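Local coordinates for glycoprotein E (Human herpesvirus 1, PDB 2GIY), which forms with gI a heterodimer that binds the Fc part of host IgG and is required for cell-to-cell spread of the virus in epithelial cells, at residues Ser46-Leu52 with Leu147-Asn153; Ala96-Tyr100 with Trp126-Val131; Thr17-Phe23 with His161-Ala167; Pro120-Leu124 with Pro140-Gly144; Cys60-Tyr66 with Ala82-Ala88. One frame throughout, in Å; residues are numbered along the deposited sequence.

Contact 1 (Ser46-Leu52 with Leu147-Asn153); sequences SMDVVWL and LCVVYVN
Strands 45-54 and 144-152 are antiparallel neighbours in the middle of the mixed sheet of an Ig V-type domain, the C-terminal domain of the ectodomain. Segments 46-52 and 147-153 pair along their whole length. Asp48, Val50 and Leu52 face Tyr151, Val149 and Leu147 as hydrogen-bonded pairs. The bonds between Val50 and Val149 are short and nearly straight, Val149 N reaching Val50 O at 2.7 Å. Met47, Val49 and Trp51 point to one face of the sheet with Val152, Val150 and Cys148. There Cys148 CB lies over the Trp51 six-membered ring, 3.7 Å from its centroid and 8° off the normal, a CH-pi contact. Cys148 SG lies over the same face at 4.2 Å from that centroid. With SG anti to the backbone N (chi1 -178°), the sulfur reaches along the face from the indole to Val49 CG1, 3.8 Å away. The indole NE1 bonds to Val131 O. On the opposite face, Val50 CG2 approaches Tyr151 CE1 at 4.0 Å. At the far end Ser46 N donates to Asn153 OD1 at 3.2 Å, and a water donates to the same OD1 at 2.6 Å. Asp48 OD1 is held by Ser99. Met47 and Val49 also pack on Ile181 from the tag-derived C-terminal extension of the second subunit. The chemistry thus runs from a buried sulfur-aromatic end to a hydrated polar one, and main-chain bonds join the two.

Contact 2 (Ala96-Tyr100 with Trp126-Val131); sequences AVRSY and WQAASV
Arg98 reaches Trp126 through a chain that runs straight to CD and then bends. CG is anti to the backbone N (chi1 -164°), and the turn comes at chi3, -85°. This carries the guanidinium over one face of the indole. CZ sits over that face, 4.5 Å from the centroid of the six-membered ring, a cation-pi contact. The two planes are inclined by 54°, so this is no flat stack. NH2 comes closest, 3.6 Å from Trp126 CG. Arg98 NE also donates to Ser130 O at 3.0 Å, from well above the carbonyl plane. A weak bond from NH2 goes to the same oxygen. In the fold, strand 96-103 here meets the loop between strands 124-126 and 133-135, which covers one face of the sheet. Ala96 CB touches the indole at CZ2, 3.6 Å away, and Val97 N lies at the ring edge. Trp126 NE1 is bonded to His117 O, which helps fix the rotation of the indole. Farther along, Tyr100 OH meets Val131 CG1 at 3.5 Å, the two side chains crossing at about a right angle. In the tag-derived tail of the second subunit, Ile181 packs on Tyr100 and Val131, and Glu182 accepts bonds from Ser130 OG and Val131 N.

Contact 3 (Thr17-Phe23 with His161-Ala167); sequences TPEAILF and HITISTA
Ile21 and Phe23 hydrogen-bond through their backbone N atoms to Thr163 O and Ser165 O. Strand 20-22 thereby becomes a parallel edge strand beside strand 155-165 in the mixed sheet of the V-type domain. In return, Thr163 N donates to Glu19 O at 2.9 Å and Ser165 N to Ile21 O at 3.1 Å. On the face shared by Ile21 and Ile164, Phe23 brings its CD2 to 4.0 Å from Ile164 CG2. Phe23 CG lies between its backbone N and carbonyl carbon (chi1 73°), which lays the ring against the strand. Thr166 N lies over one ring face, and Thr166 CG2 touches CE1 at 3.6 Å. At the other end the Glu19 side chain lies obliquely by the His161 ring, CD 3.7 Å from NE2, planes 44° apart. Beyond these, Phe29 meets the Phe23 ring and also packs on Ile21 and Ile164. Ser143 OG holds Thr166 N, and Gln169 takes Thr166 OG1. A water donates to Glu19 O at 2.6 Å and is 2.7 Å from Thr163 OG1.

Contact 4 (Pro120-Leu124 with Pro140-Gly144); sequences PVPGL and PQHSG
The His142 imidazole presents its edge to Pro122 O, while one face is covered from within its own segment. Gln141 CG lies over the centre of that face, 3.7 Å above the plane. At the edge, NE2 donates to Pro122 O at 2.5 Å, with an angle of 154° at the hydrogen. A length this short is doubtful as a measure of strength. The oxygen is only 3° out of the ring plane, and the donor arrives nearly along the C=O axis. Val121 CG1 is also near the plane, 4.2 Å from His142 CD2. A chi1 of -63° swings the imidazole toward the 121-124 turn, so that NE2 meets Pro122 O. The other ring nitrogen, ND1, bonds to Ser139 N, so both nitrogens are engaged, which probably holds the rotation of the ring. Phe135 meets the imidazole edge-to-face. The acceptor belongs to a type II beta turn from Val121 to Leu124, closed by Leu124 N to Val121 O at 3.0 Å. The donor sits on a short 3-10 segment, 140-142. The contact ties the turn that leads into strand 124-126 to the connection that leads into strand 144-152, at the domain surface. Gly123 is the third residue of the turn, with a positive phi. Beside the bond, the Gln141 amide crosses the Pro122 ring, NE2 lying 3.3 Å from Pro122 CB. Gln141 OE1 is taken by Ser139 OG, which orients this amide.

Contact 5 (Cys60-Tyr66 with Ala82-Ala88); sequences CAEMRIY and ADAPCAA
Tyr66, at the end of strand 63-66 in the small parallel sheet of 87-88, 63-66 and 173-176, crosses Asp83 obliquely, with ring and carboxylate planes 73° apart. Tyr66 OH donates to Asp83 OD2 at 2.5 Å. That oxygen lies at the ring edge and is met on its anti side, 27° out of the carboxylate plane. The hydroxyl also accepts from Asp83 N at 3.1 Å, so one residue grips it twice. Ala87 CB lies over a face of the Tyr66 ring. Arg64 crosses Asp83 at about a right angle. Its chain is extended from CG to NE, and Asp83 OD1 lies over a face of the guanidinium, 3.9 Å from NH1. This is a long salt bridge of charges alone, since no N-H points at the oxygen. Glu62 OE2 completes the network at 3.4 Å from Arg64 NE. Three backbone bonds set the parallel register: Arg64 N to Cys86 O, Ala88 N to Arg64 O and Tyr66 N to Ala88 O. On the inner side Ile65 packs on Leu145 and Leu147 of the main sheet. Asp83 opens a type II' turn that ends at Cys86, just before strand 87-88. Met63 folds back at chi2 and chi3 and lays SD 3.7 Å from Cys86 CA. Cys60 SG is bonded to Cys86 SG at 2.0 Å, with the disulfide torsion at -90°.

Contacts 1, 2 and 3 share the mixed sheet. Contacts 1 and 2 have centres about 10 Å apart and meet directly: Trp51 CD1 lies 3.7 Å from Trp126 CH2, and Met47 O lies 2.8 Å from Tyr100 N. Both are touched by the tag-derived tail of the second subunit. Contact 3 continues the sheet on the other side, with Trp51 CH2 3.8 Å from Ile162 CD1. Contact 4 borders contact 3 through Ile164 O and Gly144 N, 2.9 Å apart. Contact 5 is about 28 Å from contact 2 between centres, but it touches contact 3, Ile65 CD1 lying 3.6 Å from His161 CG. Apart from segment 17-23, all segments lie within the Fc-binding region.

Contact 1 (Ser46-Leu52 with Leu147-Asn153)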
# COMPACT_ATOMS: atom_id res chain seq x y z
N SER A 46 -5.84 14.09 -13.40
CA SER A 46 -6.39 14.90 -12.32
C SER A 46 -6.21 14.05 -11.07
O SER A 46 -6.07 12.83 -11.15
CB SER A 46 -7.87 15.18 -12.54
OG SER A 46 -8.64 14.00 -12.44
N MET A 47 -6.19 14.69 -9.91
CA MET A 47 -6.04 13.94 -8.66
C MET A 47 -6.87 14.59 -7.57
O MET A 47 -7.03 15.81 -7.55
CB MET A 47 -4.56 13.90 -8.23
CG MET A 47 -4.31 13.07 -6.97
SD MET A 47 -2.56 12.85 -6.58
CE MET A 47 -2.24 14.35 -5.64
N ASP A 48 -7.41 13.76 -6.69
CA ASP A 48 -8.20 14.25 -5.57
C ASP A 48 -7.81 13.49 -4.31
O ASP A 48 -7.81 12.26 -4.29
CB ASP A 48 -9.70 14.04 -5.83
CG ASP A 48 -10.19 14.77 -7.06
OD1 ASP A 48 -10.27 16.02 -7.01
OD2 ASP A 48 -10.49 14.10 -8.07
N VAL A 49 -7.43 14.22 -3.26
CA VAL A 49 -7.09 13.59 -1.99
C VAL A 49 -8.31 13.88 -1.14
O VAL A 49 -8.59 15.02 -0.78
CB VAL A 49 -5.83 14.21 -1.37
CG1 VAL A 49 -5.59 13.62 0.02
CG2 VAL A 49 -4.62 13.94 -2.28
N VAL A 50 -9.05 12.82 -0.82
CA VAL A 50 -10.29 12.96 -0.07
C VAL A 50 -10.25 12.38 1.33
O VAL A 50 -9.78 11.26 1.53
CB VAL A 50 -11.45 12.26 -0.83
CG1 VAL A 50 -12.74 12.36 -0.03
CG2 VAL A 50 -11.63 12.88 -2.21
N TRP A 51 -10.76 13.15 2.29
CA TRP A 51 -10.84 12.70 3.67
C TRP A 51 -12.30 12.40 3.97
O TRP A 51 -13.18 13.22 3.70
CB TRP A 51 -10.34 13.76 4.66
CG TRP A 51 -8.86 13.79 4.82
CD1 TRP A 51 -7.98 14.65 4.22
CD2 TRP A 51 -8.07 12.90 5.62
NE1 TRP A 51 -6.69 14.35 4.60
CE2 TRP A 51 -6.72 13.28 5.46
CE3 TRP A 51 -8.37 11.82 6.46
CZ2 TRP A 51 -5.66 12.61 6.10
CZ3 TRP A 51 -7.32 11.15 7.11
CH2 TRP A 51 -5.98 11.55 6.92
N LEU A 52 -12.55 11.21 4.52
CA LEU A 52 -13.90 10.80 4.88
C LEU A 52 -13.89 10.56 6.38
O LEU A 52 -12.89 10.08 6.93
CB LEU A 52 -14.27 9.50 4.14
CG LEU A 52 -14.18 9.56 2.62
CD1 LEU A 52 -14.50 8.18 2.04
CD2 LEU A 52 -15.15 10.61 2.08
N LEU A 147 -10.81 8.09 6.86
CA LEU A 147 -10.23 7.43 5.70
C LEU A 147 -9.69 8.50 4.76
O LEU A 147 -10.34 9.53 4.53
CB LEU A 147 -11.27 6.59 4.95
CG LEU A 147 -11.38 5.10 5.32
CD1 LEU A 147 -11.86 4.94 6.75
CD2 LEU A 147 -12.33 4.40 4.35
N CYS A 148 -8.50 8.27 4.24
CA CYS A 148 -7.89 9.18 3.29
C CYS A 148 -7.87 8.39 1.99
O CYS A 148 -7.28 7.31 1.93
CB CYS A 148 -6.47 9.56 3.71
SG CYS A 148 -5.70 10.75 2.58
N VAL A 149 -8.55 8.90 0.97
CA VAL A 149 -8.63 8.22 -0.31
C VAL A 149 -8.05 9.08 -1.44
O VAL A 149 -8.38 10.25 -1.56
CB VAL A 149 -10.09 7.88 -0.67
CG1 VAL A 149 -10.14 7.05 -1.94
CG2 VAL A 149 -10.75 7.13 0.49
N VAL A 150 -7.19 8.48 -2.25
CA VAL A 150 -6.61 9.22 -3.35
C VAL A 150 -7.14 8.77 -4.70
O VAL A 150 -6.98 7.61 -5.09
CB VAL A 150 -5.08 9.11 -3.37
CG1 VAL A 150 -4.50 9.98 -4.48
CG2 VAL A 150 -4.51 9.53 -2.01
N TYR A 151 -7.78 9.69 -5.41
CA TYR A 151 -8.30 9.41 -6.74
C TYR A 151 -7.38 9.99 -7.79
O TYR A 151 -6.75 11.02 -7.58
CB TYR A 151 -9.68 10.04 -6.96
CG TYR A 151 -10.80 9.48 -6.12
CD1 TYR A 151 -10.95 9.86 -4.79
CD2 TYR A 151 -11.71 8.58 -6.66
CE1 TYR A 151 -11.99 9.36 -4.01
CE2 TYR A 151 -12.76 8.07 -5.89
CZ TYR A 151 -12.89 8.46 -4.57
OH TYR A 151 -13.93 7.97 -3.81
N VAL A 152 -7.30 9.29 -8.92
CA VAL A 152 -6.54 9.75 -10.08
C VAL A 152 -7.53 9.50 -11.21
O VAL A 152 -7.96 8.37 -11.42
CB VAL A 152 -5.27 8.93 -10.32
CG1 VAL A 152 -4.69 9.28 -11.69
CG2 VAL A 152 -4.24 9.22 -9.23
N ASN A 153 -7.92 10.57 -11.90
CA ASN A 153 -8.90 10.46 -12.98
C ASN A 153 -10.17 9.79 -12.49
O ASN A 153 -10.74 8.92 -13.15
CB ASN A 153 -8.32 9.68 -14.17
CG ASN A 153 -7.18 10.40 -14.84
OD1 ASN A 153 -7.16 11.64 -14.89
ND2 ASN A 153 -6.22 9.65 -15.36
O HOH W 1 -8.86 13.40 -15.83

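Contact 2 (Ala96-Tyr100 with Trp126-Val131)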
# COMPACT_ATOMS: atom_id res chain seq x y z
N ALA A 96 -13.13 16.62 3.72
CA ALA A 96 -12.21 17.54 3.07
C ALA A 96 -11.74 16.95 1.76
O ALA A 96 -11.69 15.73 1.60
CB ALA A 96 -11.02 17.82 3.98
N VAL A 97 -11.40 17.83 0.82
CA VAL A 97 -10.93 17.40 -0.48
C VAL A 97 -9.92 18.40 -1.03
O VAL A 97 -10.18 19.61 -1.05
CB VAL A 97 -12.07 17.32 -1.52
CG1 VAL A 97 -11.52 16.86 -2.87
CG2 VAL A 97 -13.17 16.36 -1.04
N ARG A 98 -8.75 17.91 -1.43
CA ARG A 98 -7.75 18.77 -2.04
C ARG A 98 -7.67 18.25 -3.46
O ARG A 98 -7.39 17.06 -3.69
CB ARG A 98 -6.40 18.67 -1.32
CG ARG A 98 -5.45 19.82 -1.66
CD ARG A 98 -4.17 19.81 -0.84
NE ARG A 98 -4.29 20.46 0.47
CZ ARG A 98 -4.45 21.77 0.65
NH1 ARG A 98 -4.52 22.59 -0.39
NH2 ARG A 98 -4.50 22.28 1.87
N SER A 99 -7.93 19.12 -4.43
CA SER A 99 -7.93 18.72 -5.83
C SER A 99 -6.76 19.27 -6.62
O SER A 99 -6.25 20.35 -6.33
CB SER A 99 -9.24 19.15 -6.49
OG SER A 99 -10.34 18.57 -5.81
N TYR A 100 -6.35 18.50 -7.63
CA TYR A 100 -5.23 18.85 -8.49
C TYR A 100 -5.69 18.66 -9.93
O TYR A 100 -6.42 17.72 -10.23
CB TYR A 100 -4.04 17.93 -8.20
CG TYR A 100 -3.64 17.83 -6.74
CD1 TYR A 100 -4.45 17.16 -5.81
CD2 TYR A 100 -2.46 18.41 -6.28
CE1 TYR A 100 -4.09 17.08 -4.47
CE2 TYR A 100 -2.09 18.34 -4.94
CZ TYR A 100 -2.91 17.68 -4.04
OH TYR A 100 -2.55 17.62 -2.72
N TRP A 126 -6.96 22.52 7.52
CA TRP A 126 -6.06 21.96 6.52
C TRP A 126 -4.66 22.42 6.90
O TRP A 126 -4.41 23.63 7.00
CB TRP A 126 -6.37 22.53 5.13
CG TRP A 126 -7.22 21.70 4.22
CD1 TRP A 126 -8.36 22.10 3.58
CD2 TRP A 126 -6.98 20.35 3.79
NE1 TRP A 126 -8.83 21.10 2.77
CE2 TRP A 126 -8.00 20.02 2.87
CE3 TRP A 126 -5.99 19.40 4.07
CZ2 TRP A 126 -8.06 18.77 2.24
CZ3 TRP A 126 -6.05 18.16 3.44
CH2 TRP A 126 -7.08 17.86 2.54
N GLN A 127 -3.76 21.48 7.11
CA GLN A 127 -2.39 21.86 7.42
C GLN A 127 -1.94 22.60 6.16
O GLN A 127 -1.95 22.04 5.07
CB GLN A 127 -1.53 20.61 7.65
CG GLN A 127 -0.09 20.92 8.00
CD GLN A 127 0.67 19.71 8.50
OE1 GLN A 127 1.75 19.36 7.83
NE2 GLN A 127 0.27 19.09 9.50
N ALA A 128 -1.57 23.87 6.32
CA ALA A 128 -1.14 24.70 5.18
C ALA A 128 -0.29 23.93 4.19
O ALA A 128 0.69 23.29 4.56
CB ALA A 128 -0.38 25.93 5.69
N ALA A 129 -0.67 24.01 2.91
CA ALA A 129 0.04 23.33 1.83
C ALA A 129 0.30 21.86 2.16
O ALA A 129 1.37 21.34 1.86
CB ALA A 129 1.36 24.05 1.55
N SER A 130 -0.68 21.20 2.75
CA SER A 130 -0.53 19.80 3.13
C SER A 130 -1.83 19.01 3.01
O SER A 130 -2.91 19.59 3.00
CB SER A 130 -0.03 19.71 4.58
OG SER A 130 -0.03 18.38 5.05
N VAL A 131 -1.71 17.69 2.91
CA VAL A 131 -2.89 16.83 2.81
C VAL A 131 -3.27 16.33 4.20
O VAL A 131 -4.28 15.65 4.37
CB VAL A 131 -2.65 15.61 1.89
CG1 VAL A 131 -2.48 16.08 0.45
CG2 VAL A 131 -1.43 14.84 2.34

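Contact 3 (Thr17-Phe23 with His161-Ala167)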
# COMPACT_ATOMS: atom_id res chain seq x y z
N THR A 17 0.68 5.53 6.62
CA THR A 17 0.22 6.24 7.80
C THR A 17 -0.11 5.27 8.92
O THR A 17 -0.51 4.13 8.67
CB THR A 17 -1.06 7.06 7.53
OG1 THR A 17 -1.50 7.66 8.76
CG2 THR A 17 -2.16 6.17 6.98
N PRO A 18 0.08 5.69 10.18
CA PRO A 18 -0.24 4.81 11.30
C PRO A 18 -1.75 4.59 11.24
O PRO A 18 -2.49 5.44 10.73
CB PRO A 18 0.17 5.65 12.51
CG PRO A 18 1.32 6.44 11.99
CD PRO A 18 0.83 6.88 10.63
N GLU A 19 -2.22 3.45 11.75
CA GLU A 19 -3.65 3.15 11.71
C GLU A 19 -4.45 3.80 12.84
O GLU A 19 -5.68 3.72 12.86
CB GLU A 19 -3.88 1.64 11.75
CG GLU A 19 -3.40 0.90 10.50
CD GLU A 19 -3.79 -0.57 10.50
OE1 GLU A 19 -4.31 -1.06 11.53
OE2 GLU A 19 -3.58 -1.24 9.47
N ALA A 20 -3.77 4.45 13.78
CA ALA A 20 -4.47 5.09 14.88
C ALA A 20 -3.72 6.23 15.55
O ALA A 20 -2.49 6.22 15.64
CB ALA A 20 -4.85 4.04 15.93
N ILE A 21 -4.49 7.21 16.01
CA ILE A 21 -3.95 8.35 16.74
C ILE A 21 -4.83 8.52 17.97
O ILE A 21 -6.00 8.85 17.86
CB ILE A 21 -4.03 9.67 15.93
CG1 ILE A 21 -3.17 9.57 14.67
CG2 ILE A 21 -3.55 10.83 16.79
CD1 ILE A 21 -3.28 10.79 13.76
N LEU A 22 -4.26 8.26 19.14
CA LEU A 22 -5.00 8.42 20.38
C LEU A 22 -4.68 9.80 20.92
O LEU A 22 -3.50 10.18 21.00
CB LEU A 22 -4.60 7.34 21.39
CG LEU A 22 -5.22 5.94 21.26
CD1 LEU A 22 -6.70 6.01 21.60
CD2 LEU A 22 -5.02 5.40 19.85
N PHE A 23 -5.70 10.56 21.27
CA PHE A 23 -5.49 11.90 21.80
C PHE A 23 -6.28 12.14 23.08
O PHE A 23 -7.28 11.46 23.34
CB PHE A 23 -5.86 12.96 20.76
CG PHE A 23 -7.35 13.11 20.54
CD1 PHE A 23 -8.11 13.92 21.39
CD2 PHE A 23 -7.98 12.47 19.48
CE1 PHE A 23 -9.49 14.08 21.19
CE2 PHE A 23 -9.36 12.62 19.27
CZ PHE A 23 -10.11 13.43 20.13
N HIS A 161 -6.63 4.18 6.41
CA HIS A 161 -7.53 4.57 7.48
C HIS A 161 -6.77 4.91 8.75
O HIS A 161 -5.68 4.38 9.01
CB HIS A 161 -8.55 3.45 7.77
CG HIS A 161 -7.94 2.18 8.28
ND1 HIS A 161 -7.26 1.30 7.46
CD2 HIS A 161 -7.90 1.65 9.52
CE1 HIS A 161 -6.83 0.28 8.18
NE2 HIS A 161 -7.20 0.47 9.44
N ILE A 162 -7.36 5.80 9.54
CA ILE A 162 -6.79 6.22 10.80
C ILE A 162 -7.92 6.40 11.81
O ILE A 162 -8.84 7.17 11.57
CB ILE A 162 -6.08 7.59 10.72
CG1 ILE A 162 -5.10 7.63 9.55
CG2 ILE A 162 -5.35 7.87 12.03
CD1 ILE A 162 -4.47 9.00 9.35
N THR A 163 -7.86 5.66 12.91
CA THR A 163 -8.87 5.84 13.94
C THR A 163 -8.29 6.92 14.84
O THR A 163 -7.26 6.72 15.49
CB THR A 163 -9.11 4.55 14.76
OG1 THR A 163 -9.72 3.56 13.93
CG2 THR A 163 -10.04 4.85 15.94
N ILE A 164 -8.94 8.07 14.83
CA ILE A 164 -8.49 9.22 15.62
C ILE A 164 -9.48 9.43 16.74
O ILE A 164 -10.63 9.80 16.49
CB ILE A 164 -8.44 10.47 14.74
CG1 ILE A 164 -7.55 10.20 13.52
CG2 ILE A 164 -7.92 11.66 15.55
CD1 ILE A 164 -7.49 11.36 12.52
N SER A 165 -9.06 9.20 17.97
CA SER A 165 -9.99 9.37 19.08
C SER A 165 -9.39 9.31 20.46
O SER A 165 -8.19 9.10 20.63
CB SER A 165 -11.08 8.31 18.98
OG SER A 165 -10.52 7.02 19.08
N THR A 166 -10.24 9.52 21.46
CA THR A 166 -9.83 9.45 22.85
C THR A 166 -9.83 7.96 23.17
O THR A 166 -10.42 7.17 22.44
CB THR A 166 -10.83 10.17 23.77
OG1 THR A 166 -12.11 9.53 23.69
CG2 THR A 166 -10.97 11.63 23.37
N ALA A 167 -9.17 7.59 24.26
CA ALA A 167 -9.09 6.19 24.65
C ALA A 167 -10.46 5.56 24.90
O ALA A 167 -10.74 4.45 24.46
CB ALA A 167 -8.21 6.05 25.88
O HOH W 2 -7.83 2.40 12.47
O HOH W 3 -7.39 9.41 25.26

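Contact 4 (Pro120-Leu124 with Pro140-Gly144)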
# COMPACT_ATOMS: atom_id res chain seq x y z
N PRO A 120 -17.08 22.78 7.60
CA PRO A 120 -16.87 23.61 8.79
C PRO A 120 -16.95 22.73 10.03
O PRO A 120 -18.03 22.24 10.39
CB PRO A 120 -18.01 24.63 8.71
CG PRO A 120 -19.09 23.89 7.98
CD PRO A 120 -18.31 23.18 6.89
N VAL A 121 -15.81 22.52 10.67
CA VAL A 121 -15.75 21.70 11.87
C VAL A 121 -14.88 22.38 12.92
O VAL A 121 -13.72 22.69 12.67
CB VAL A 121 -15.16 20.30 11.55
CG1 VAL A 121 -15.00 19.49 12.83
CG2 VAL A 121 -16.05 19.58 10.56
N PRO A 122 -15.45 22.63 14.11
CA PRO A 122 -14.73 23.28 15.21
C PRO A 122 -13.37 22.65 15.47
O PRO A 122 -13.29 21.46 15.76
CB PRO A 122 -15.68 23.09 16.39
CG PRO A 122 -17.03 23.14 15.74
CD PRO A 122 -16.82 22.27 14.52
N GLY A 123 -12.31 23.44 15.34
CA GLY A 123 -10.97 22.93 15.61
C GLY A 123 -10.25 22.18 14.50
O GLY A 123 -9.08 21.84 14.66
N LEU A 124 -10.93 21.94 13.38
CA LEU A 124 -10.32 21.23 12.26
C LEU A 124 -9.80 22.21 11.21
O LEU A 124 -10.45 23.20 10.90
CB LEU A 124 -11.35 20.30 11.60
CG LEU A 124 -10.83 19.42 10.46
CD1 LEU A 124 -9.88 18.37 11.01
CD2 LEU A 124 -12.00 18.75 9.75
N PRO A 140 -13.81 15.31 22.35
CA PRO A 140 -14.45 14.05 21.98
C PRO A 140 -15.26 14.11 20.68
O PRO A 140 -15.48 13.08 20.04
CB PRO A 140 -15.32 13.74 23.20
CG PRO A 140 -14.51 14.30 24.33
CD PRO A 140 -14.06 15.63 23.77
N GLN A 141 -15.67 15.31 20.28
CA GLN A 141 -16.46 15.48 19.06
C GLN A 141 -15.66 15.08 17.81
O GLN A 141 -16.23 14.75 16.77
CB GLN A 141 -16.90 16.95 18.91
CG GLN A 141 -15.84 17.83 18.23
CD GLN A 141 -16.05 19.32 18.44
OE1 GLN A 141 -15.84 19.84 19.54
NE2 GLN A 141 -16.45 20.01 17.38
N HIS A 142 -14.33 15.11 17.93
CA HIS A 142 -13.46 14.77 16.80
C HIS A 142 -13.17 13.27 16.65
O HIS A 142 -12.62 12.85 15.64
CB HIS A 142 -12.12 15.51 16.94
CG HIS A 142 -12.26 17.00 16.88
ND1 HIS A 142 -11.76 17.83 17.86
CD2 HIS A 142 -12.83 17.81 15.95
CE1 HIS A 142 -12.02 19.09 17.54
NE2 HIS A 142 -12.66 19.10 16.38
N SER A 143 -13.54 12.48 17.66
CA SER A 143 -13.28 11.05 17.62
C SER A 143 -14.07 10.33 16.53
O SER A 143 -15.26 10.60 16.33
CB SER A 143 -13.60 10.43 18.98
OG SER A 143 -12.79 11.02 20.00
N GLY A 144 -13.40 9.42 15.83
CA GLY A 144 -14.08 8.68 14.78
C GLY A 144 -13.11 7.95 13.88
O GLY A 144 -11.91 7.91 14.14

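Contact 5 (Cys60-Tyr66 with Ala82-Ala88)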
# COMPACT_ATOMS: atom_id res chain seq x y z
N CYS A 60 -20.67 -0.03 19.34
CA CYS A 60 -19.99 -0.85 18.35
C CYS A 60 -18.79 -1.51 19.00
O CYS A 60 -18.02 -0.86 19.72
CB CYS A 60 -19.52 -0.01 17.16
SG CYS A 60 -20.85 0.54 16.06
N ALA A 61 -18.62 -2.81 18.75
CA ALA A 61 -17.48 -3.54 19.30
C ALA A 61 -16.27 -3.17 18.46
O ALA A 61 -15.16 -3.06 18.96
CB ALA A 61 -17.74 -5.05 19.22
N GLU A 62 -16.51 -2.98 17.17
CA GLU A 62 -15.46 -2.61 16.24
C GLU A 62 -16.07 -2.04 14.98
O GLU A 62 -17.25 -2.27 14.69
CB GLU A 62 -14.62 -3.84 15.89
CG GLU A 62 -15.45 -5.04 15.47
CD GLU A 62 -14.59 -6.25 15.16
OE1 GLU A 62 -13.77 -6.64 16.02
OE2 GLU A 62 -14.74 -6.81 14.05
N MET A 63 -15.28 -1.27 14.24
CA MET A 63 -15.74 -0.68 13.00
C MET A 63 -15.28 -1.61 11.89
O MET A 63 -14.21 -2.19 11.97
CB MET A 63 -15.14 0.71 12.80
CG MET A 63 -15.72 1.77 13.72
SD MET A 63 -17.48 2.01 13.41
CE MET A 63 -17.44 2.65 11.76
N ARG A 64 -16.10 -1.75 10.85
CA ARG A 64 -15.74 -2.60 9.74
C ARG A 64 -15.71 -1.80 8.45
O ARG A 64 -16.69 -1.16 8.08
CB ARG A 64 -16.72 -3.77 9.63
CG ARG A 64 -16.77 -4.58 10.91
CD ARG A 64 -17.37 -5.94 10.71
NE ARG A 64 -17.37 -6.70 11.96
CZ ARG A 64 -17.65 -7.99 12.05
NH1 ARG A 64 -17.96 -8.69 10.97
NH2 ARG A 64 -17.62 -8.59 13.24
N ILE A 65 -14.56 -1.83 7.77
CA ILE A 65 -14.38 -1.11 6.52
C ILE A 65 -14.58 -2.08 5.36
O ILE A 65 -13.85 -3.07 5.24
CB ILE A 65 -12.95 -0.49 6.44
CG1 ILE A 65 -12.75 0.52 7.57
CG2 ILE A 65 -12.75 0.19 5.09
CD1 ILE A 65 -11.31 0.98 7.76
N TYR A 66 -15.58 -1.82 4.52
CA TYR A 66 -15.86 -2.67 3.37
C TYR A 66 -14.97 -2.17 2.22
O TYR A 66 -15.38 -1.32 1.44
CB TYR A 66 -17.34 -2.57 2.97
CG TYR A 66 -18.34 -3.20 3.92
CD1 TYR A 66 -17.94 -3.74 5.15
CD2 TYR A 66 -19.69 -3.26 3.59
CE1 TYR A 66 -18.89 -4.32 6.03
CE2 TYR A 66 -20.63 -3.83 4.45
CZ TYR A 66 -20.23 -4.35 5.66
OH TYR A 66 -21.18 -4.91 6.50
N ALA A 82 -24.63 -4.28 5.87
CA ALA A 82 -25.19 -5.24 6.81
C ALA A 82 -24.74 -5.03 8.24
O ALA A 82 -25.47 -5.34 9.17
CB ALA A 82 -24.84 -6.66 6.37
N ASP A 83 -23.54 -4.48 8.43
CA ASP A 83 -23.03 -4.30 9.78
C ASP A 83 -23.51 -3.15 10.65
O ASP A 83 -22.71 -2.33 11.12
CB ASP A 83 -21.50 -4.35 9.75
CG ASP A 83 -20.99 -5.77 9.62
OD1 ASP A 83 -21.17 -6.55 10.59
OD2 ASP A 83 -20.43 -6.13 8.56
N ALA A 84 -24.82 -3.13 10.90
CA ALA A 84 -25.45 -2.12 11.76
C ALA A 84 -24.82 -0.76 11.48
O ALA A 84 -24.47 -0.47 10.33
CB ALA A 84 -25.27 -2.55 13.21
N PRO A 85 -24.68 0.11 12.51
CA PRO A 85 -24.07 1.41 12.22
C PRO A 85 -22.55 1.39 12.46
O PRO A 85 -21.94 2.43 12.71
CB PRO A 85 -24.77 2.34 13.19
CG PRO A 85 -24.85 1.48 14.41
CD PRO A 85 -25.33 0.15 13.84
N CYS A 86 -21.96 0.20 12.39
CA CYS A 86 -20.52 0.03 12.62
C CYS A 86 -19.76 -0.26 11.34
O CYS A 86 -18.74 -0.94 11.38
CB CYS A 86 -20.28 -1.12 13.59
SG CYS A 86 -21.36 -1.14 15.05
N ALA A 87 -20.24 0.25 10.22
CA ALA A 87 -19.58 -0.01 8.95
C ALA A 87 -19.24 1.25 8.16
O ALA A 87 -19.99 2.22 8.17
CB ALA A 87 -20.45 -0.92 8.09
N ALA A 88 -18.09 1.22 7.48
CA ALA A 88 -17.65 2.31 6.63
C ALA A 88 -17.71 1.68 5.24
O ALA A 88 -16.84 0.88 4.88
CB ALA A 88 -16.23 2.73 6.99